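Local coordinates for protein serine racemase (Enterococcus faecalis, PDB 4ECL) that belongs to the alanine racemase family, as the cytoplasmic part of VanTG, pairing a TIM-barrel domain with a second, beta-rich domain, at residues I196-L208 / C215-S229. Residues are numbered along the deposited sequence; the frame is centred on the assembly and turned at random.
Sequences IPKVHIQSSYGLL and CDYIRVGVALYGVLS. With SO4 (sulfate ion), chain G.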
loop_
_atom_site.group_PDB
_atom_site.type_symbol
_atom_site.label_atom_id
_atom_site.label_comp_id
_atom_site.label_asym_id
_atom_site.label_seq_id
_atom_site.Cartn_x
_atom_site.Cartn_y
_atom_site.Cartn_z
ATOM N N ILE A 196 13.100 -29.201 26.403
ATOM C CA ILE A 196 12.367 -28.231 25.597
ATOM C C ILE A 196 12.982 -26.825 25.658
ATOM O O ILE A 196 13.330 -26.338 26.734
ATOM C CB ILE A 196 10.885 -28.177 26.046
ATOM C CG1 ILE A 196 10.317 -29.592 26.170
ATOM C CG2 ILE A 196 10.039 -27.335 25.094
ATOM C CD1 ILE A 196 10.413 -30.414 24.892
ATOM N N PRO A 197 13.130 -26.171 24.496
ATOM C CA PRO A 197 13.570 -24.766 24.464
ATOM C C PRO A 197 12.439 -23.786 24.810
ATOM O O PRO A 197 11.407 -24.205 25.343
ATOM C CB PRO A 197 14.010 -24.579 23.013
ATOM C CG PRO A 197 13.148 -25.526 22.244
ATOM C CD PRO A 197 12.996 -26.739 23.144
ATOM N N LYS A 198 12.631 -22.499 24.520
ATOM C CA LYS A 198 11.593 -21.503 24.764
ATOM C C LYS A 198 10.340 -21.772 23.937
ATOM O O LYS A 198 10.414 -22.181 22.775
ATOM C CB LYS A 198 12.122 -20.091 24.498
ATOM C CG LYS A 198 13.352 -19.750 25.327
ATOM C CD LYS A 198 13.708 -18.273 25.230
ATOM C CE LYS A 198 14.759 -17.900 26.264
ATOM N NZ LYS A 198 14.855 -16.416 26.408
ATOM N N VAL A 199 9.185 -21.545 24.549
ATOM C CA VAL A 199 7.907 -21.826 23.908
ATOM C C VAL A 199 7.103 -20.549 23.664
ATOM O O VAL A 199 7.046 -19.667 24.530
ATOM C CB VAL A 199 7.067 -22.772 24.784
ATOM C CG1 VAL A 199 5.658 -22.916 24.241
ATOM C CG2 VAL A 199 7.750 -24.150 24.904
ATOM N N HIS A 200 6.471 -20.449 22.496
ATOM C CA HIS A 200 5.458 -19.421 22.304
ATOM C C HIS A 200 4.309 -19.881 21.412
ATOM O O HIS A 200 4.510 -20.574 20.434
ATOM C CB HIS A 200 6.064 -18.074 21.870
ATOM C CG HIS A 200 7.033 -18.158 20.725
ATOM N ND1 HIS A 200 6.735 -17.694 19.461
ATOM C CD2 HIS A 200 8.313 -18.599 20.669
ATOM C CE1 HIS A 200 7.780 -17.867 18.669
ATOM N NE2 HIS A 200 8.748 -18.423 19.376
ATOM N N ILE A 201 3.101 -19.487 21.783
ATOM C CA ILE A 201 1.872 -19.983 21.178
ATOM C C ILE A 201 0.970 -18.788 20.876
ATOM O O ILE A 201 0.184 -18.802 19.925
ATOM C CB ILE A 201 1.151 -20.922 22.191
ATOM C CG1 ILE A 201 1.950 -22.209 22.380
ATOM C CG2 ILE A 201 -0.270 -21.276 21.761
ATOM C CD1 ILE A 201 1.597 -22.927 23.680
ATOM N N GLN A 202 1.097 -17.742 21.691
ATOM C CA GLN A 202 0.147 -16.627 21.652
ATOM C C GLN A 202 0.563 -15.425 20.817
ATOM O O GLN A 202 1.711 -14.954 20.859
ATOM C CB GLN A 202 -0.162 -16.131 23.069
ATOM C CG GLN A 202 -0.722 -17.185 23.999
ATOM C CD GLN A 202 -0.261 -16.968 25.406
ATOM O OE1 GLN A 202 0.917 -17.168 25.717
ATOM N NE2 GLN A 202 -1.169 -16.510 26.266
ATOM N N SER A 203 -0.407 -14.917 20.073
ATOM C CA SER A 203 -0.322 -13.576 19.538
ATOM C C SER A 203 -1.205 -12.699 20.424
ATOM O O SER A 203 -1.523 -13.109 21.544
ATOM C CB SER A 203 -0.764 -13.560 18.077
ATOM O OG SER A 203 0.165 -14.278 17.291
ATOM N N SER A 204 -1.602 -11.512 19.941
ATOM C CA SER A 204 -2.389 -10.564 20.755
ATOM C C SER A 204 -3.629 -11.182 21.399
ATOM O O SER A 204 -3.839 -11.056 22.598
ATOM C CB SER A 204 -2.832 -9.329 19.944
ATOM O OG SER A 204 -1.736 -8.510 19.553
ATOM N N TYR A 205 -4.476 -11.823 20.605
ATOM C CA TYR A 205 -5.699 -12.389 21.165
ATOM C C TYR A 205 -5.441 -13.657 22.003
ATOM O O TYR A 205 -6.279 -14.065 22.816
ATOM C CB TYR A 205 -6.734 -12.632 20.065
ATOM C CG TYR A 205 -7.373 -11.353 19.573
ATOM C CD1 TYR A 205 -8.429 -10.769 20.267
ATOM C CD2 TYR A 205 -6.915 -10.722 18.426
ATOM C CE1 TYR A 205 -9.023 -9.587 19.828
ATOM C CE2 TYR A 205 -7.500 -9.541 17.974
ATOM C CZ TYR A 205 -8.553 -8.978 18.679
ATOM O OH TYR A 205 -9.134 -7.805 18.227
ATOM N N GLY A 206 -4.275 -14.264 21.809
ATOM C CA GLY A 206 -3.878 -15.417 22.607
ATOM C C GLY A 206 -3.682 -14.991 24.049
ATOM O O GLY A 206 -4.108 -15.677 24.988
ATOM N N LEU A 207 -3.023 -13.849 24.219
ATOM C CA LEU A 207 -2.889 -13.217 25.531
ATOM C C LEU A 207 -4.250 -12.792 26.076
ATOM O O LEU A 207 -4.603 -13.127 27.202
ATOM C CB LEU A 207 -1.974 -11.990 25.450
ATOM C CG LEU A 207 -1.853 -11.176 26.736
ATOM C CD1 LEU A 207 -1.469 -12.070 27.933
ATOM C CD2 LEU A 207 -0.840 -10.065 26.541
ATOM N N LEU A 208 -5.010 -12.052 25.275
ATOM C CA LEU A 208 -6.288 -11.493 25.727
ATOM C C LEU A 208 -7.346 -12.543 26.045
ATOM O O LEU A 208 -8.145 -12.363 26.967
ATOM C CB LEU A 208 -6.859 -10.527 24.680
ATOM C CG LEU A 208 -6.054 -9.274 24.353
ATOM C CD1 LEU A 208 -6.777 -8.468 23.268
ATOM C CD2 LEU A 208 -5.833 -8.439 25.605
ATOM N N CYS A 215 3.857 -19.434 28.613
ATOM C CA CYS A 215 4.909 -19.561 27.609
ATOM C C CYS A 215 6.077 -18.624 27.896
ATOM O O CYS A 215 6.041 -17.847 28.852
ATOM C CB CYS A 215 4.345 -19.292 26.206
ATOM S SG CYS A 215 2.875 -20.289 25.820
ATOM N N ASP A 216 7.113 -18.690 27.064
ATOM C CA ASP A 216 8.297 -17.857 27.277
ATOM C C ASP A 216 8.250 -16.546 26.496
ATOM O O ASP A 216 8.960 -15.596 26.824
ATOM C CB ASP A 216 9.550 -18.647 26.918
ATOM C CG ASP A 216 9.663 -19.918 27.727
ATOM O OD1 ASP A 216 10.106 -19.833 28.892
ATOM O OD2 ASP A 216 9.269 -20.987 27.210
ATOM N N TYR A 217 7.432 -16.516 25.447
ATOM C CA TYR A 217 7.166 -15.291 24.712
ATOM C C TYR A 217 5.692 -15.163 24.401
ATOM O O TYR A 217 4.980 -16.163 24.230
ATOM C CB TYR A 217 7.869 -15.268 23.354
ATOM C CG TYR A 217 9.370 -15.343 23.360
ATOM C CD1 TYR A 217 10.146 -14.218 23.599
ATOM C CD2 TYR A 217 10.011 -16.531 23.061
ATOM C CE1 TYR A 217 11.527 -14.291 23.570
ATOM C CE2 TYR A 217 11.378 -16.610 23.020
ATOM C CZ TYR A 217 12.135 -15.497 23.280
ATOM O OH TYR A 217 13.504 -15.606 23.232
ATOM N N ILE A 218 5.259 -13.914 24.279
ATOM C CA ILE A 218 4.021 -13.604 23.598
ATOM C C ILE A 218 4.352 -12.626 22.474
ATOM O O ILE A 218 4.991 -11.590 22.707
ATOM C CB ILE A 218 2.976 -13.023 24.567
ATOM C CG1 ILE A 218 2.641 -14.081 25.627
ATOM C CG2 ILE A 218 1.729 -12.601 23.815
ATOM C CD1 ILE A 218 1.637 -13.641 26.659
ATOM N N ARG A 219 3.944 -12.987 21.263
ATOM C CA ARG A 219 4.188 -12.194 20.056
ATOM C C ARG A 219 3.069 -11.176 19.917
ATOM O O ARG A 219 1.979 -11.500 19.449
ATOM C CB ARG A 219 4.188 -13.090 18.805
ATOM C CG ARG A 219 5.200 -14.237 18.809
ATOM C CD ARG A 219 5.037 -15.165 17.599
ATOM N NE ARG A 219 3.676 -15.697 17.479
ATOM C CZ ARG A 219 3.274 -16.882 17.946
ATOM N NH1 ARG A 219 4.123 -17.677 18.577
ATOM N NH2 ARG A 219 2.014 -17.278 17.785
ATOM N N VAL A 220 3.322 -9.938 20.305
ATOM C CA VAL A 220 2.245 -8.957 20.271
ATOM C C VAL A 220 2.289 -8.066 19.031
ATOM O O VAL A 220 3.299 -7.427 18.726
ATOM C CB VAL A 220 2.170 -8.141 21.589
ATOM C CG1 VAL A 220 1.876 -9.072 22.754
ATOM C CG2 VAL A 220 3.473 -7.432 21.841
ATOM N N GLY A 221 1.178 -8.058 18.301
ATOM C CA GLY A 221 1.041 -7.237 17.112
ATOM C C GLY A 221 0.074 -6.099 17.364
ATOM O O GLY A 221 0.454 -5.081 17.941
ATOM N N VAL A 222 -1.179 -6.267 16.949
ATOM C CA VAL A 222 -2.156 -5.180 17.035
ATOM C C VAL A 222 -2.307 -4.585 18.437
ATOM O O VAL A 222 -2.465 -3.374 18.569
ATOM C CB VAL A 222 -3.553 -5.587 16.498
ATOM C CG1 VAL A 222 -3.497 -5.836 15.006
ATOM C CG2 VAL A 222 -4.097 -6.823 17.252
ATOM N N ALA A 223 -2.247 -5.420 19.477
ATOM C CA ALA A 223 -2.407 -4.923 20.841
ATOM C C ALA A 223 -1.314 -3.919 21.176
ATOM O O ALA A 223 -1.562 -2.920 21.857
ATOM C CB ALA A 223 -2.410 -6.080 21.864
ATOM N N LEU A 224 -0.102 -4.186 20.703
ATOM C CA LEU A 224 1.013 -3.291 20.967
ATOM C C LEU A 224 0.724 -1.893 20.406
ATOM O O LEU A 224 1.150 -0.876 20.967
ATOM C CB LEU A 224 2.279 -3.860 20.343
ATOM C CG LEU A 224 3.568 -3.061 20.494
ATOM C CD1 LEU A 224 4.048 -3.119 21.910
ATOM C CD2 LEU A 224 4.645 -3.561 19.534
ATOM N N TYR A 225 -0.028 -1.850 19.316
ATOM C CA TYR A 225 -0.316 -0.587 18.638
ATOM C C TYR A 225 -1.625 0.045 19.114
ATOM O O TYR A 225 -2.049 1.094 18.625
ATOM C CB TYR A 225 -0.291 -0.793 17.117
ATOM C CG TYR A 225 1.027 -1.375 16.651
ATOM C CD1 TYR A 225 2.203 -0.637 16.751
ATOM C CD2 TYR A 225 1.104 -2.661 16.141
ATOM C CE1 TYR A 225 3.418 -1.157 16.340
ATOM C CE2 TYR A 225 2.318 -3.194 15.723
ATOM C CZ TYR A 225 3.470 -2.434 15.828
ATOM O OH TYR A 225 4.685 -2.953 15.429
ATOM N N GLY A 226 -2.264 -0.605 20.076
ATOM C CA GLY A 226 -3.388 -0.008 20.779
ATOM C C GLY A 226 -4.664 -0.035 19.973
ATOM O O GLY A 226 -5.585 0.754 20.195
ATOM N N VAL A 227 -4.715 -0.949 19.018
ATOM C CA VAL A 227 -5.896 -1.119 18.200
ATOM C C VAL A 227 -6.299 -2.583 18.271
ATOM O O VAL A 227 -5.437 -3.465 18.339
ATOM C CB VAL A 227 -5.589 -0.726 16.756
ATOM C CG1 VAL A 227 -5.408 0.773 16.660
ATOM C CG2 VAL A 227 -4.315 -1.411 16.292
ATOM N N LEU A 228 -7.595 -2.862 18.282
ATOM C CA LEU A 228 -8.018 -4.249 18.156
ATOM C C LEU A 228 -8.637 -4.514 16.783
ATOM O O LEU A 228 -9.500 -3.763 16.332
ATOM C CB LEU A 228 -8.942 -4.665 19.304
ATOM C CG LEU A 228 -8.238 -4.751 20.664
ATOM C CD1 LEU A 228 -9.086 -5.552 21.644
ATOM C CD2 LEU A 228 -6.832 -5.351 20.546
ATOM N N SER A 229 -8.174 -5.587 16.141
ATOM C CA SER A 229 -8.493 -5.939 14.744
ATOM C C SER A 229 -9.915 -5.604 14.271
ATOM O O SER A 229 -10.140 -5.338 13.081
ATOM C CB SER A 229 -8.188 -7.425 14.483
ATOM O OG SER A 229 -6.802 -7.706 14.614
HETATM S S SO4 G . -1.405 -10.020 16.105
HETATM O O1 SO4 G . -0.496 -10.932 15.402
HETATM O O2 SO4 G . -0.919 -9.814 17.470
HETATM O O3 SO4 G . -1.423 -8.753 15.379
HETATM O O4 SO4 G . -2.751 -10.583 16.114
HETATM O O HOH W 1 11.904 -15.433 27.088
HETATM O O HOH W 2 2.743 -17.541 23.851
HETATM O O HOH W 3 2.187 -16.982 27.978
#
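Strands 198-200 and 217-220 are neighbours in the wall of the alanine-racemase TIM barrel, their N-to-C directions 39° apart and their axes 6.4 Å at closest approach. Regular pairing goes outward, 198-200 with 152-158 and 217-220 with 32-36, where the barrel closes; at this seam individual bonds join the two. Asp216 N gives a hydrogen bond to Val199 O (2.7 Å), while OD2 of Asp216 takes Val199 N on its anti side; further along, Arg219 N reaches Gln202 O at 3.0 Å. Water 2 joins Gln202, through N and OE1, to Tyr217 O.

In the barrel interior, Tyr217 turns its ring edge toward the face of His200, the planes at 88°. With CG between its backbone N and carbonyl carbon (chi1 49°), His200 brings ND1 to Arg219 NH1 at 2.8 Å, an acceptor there, while NE2 is hydrogen-bonded to His123 ND1. The ring is thus held at both nitrogens. The Arg219 chain bends at chi3; its guanidinium carries Gln202 O over one face, and NH2 hydrogen-bonds Thr159 O and, weakly, Ile201 O.

Beyond the strands, a sulfate, probably from the crystallisation liquor, sits at the start of helix 204-208. Its O2 takes Ser204 N, Ser204 OG and Gly221 N, O3 takes Val222 N, and Tyr42 OH also hydrogen-bonds to it. Ser204 OG accepts from Ala223 N, 3.1 Å away.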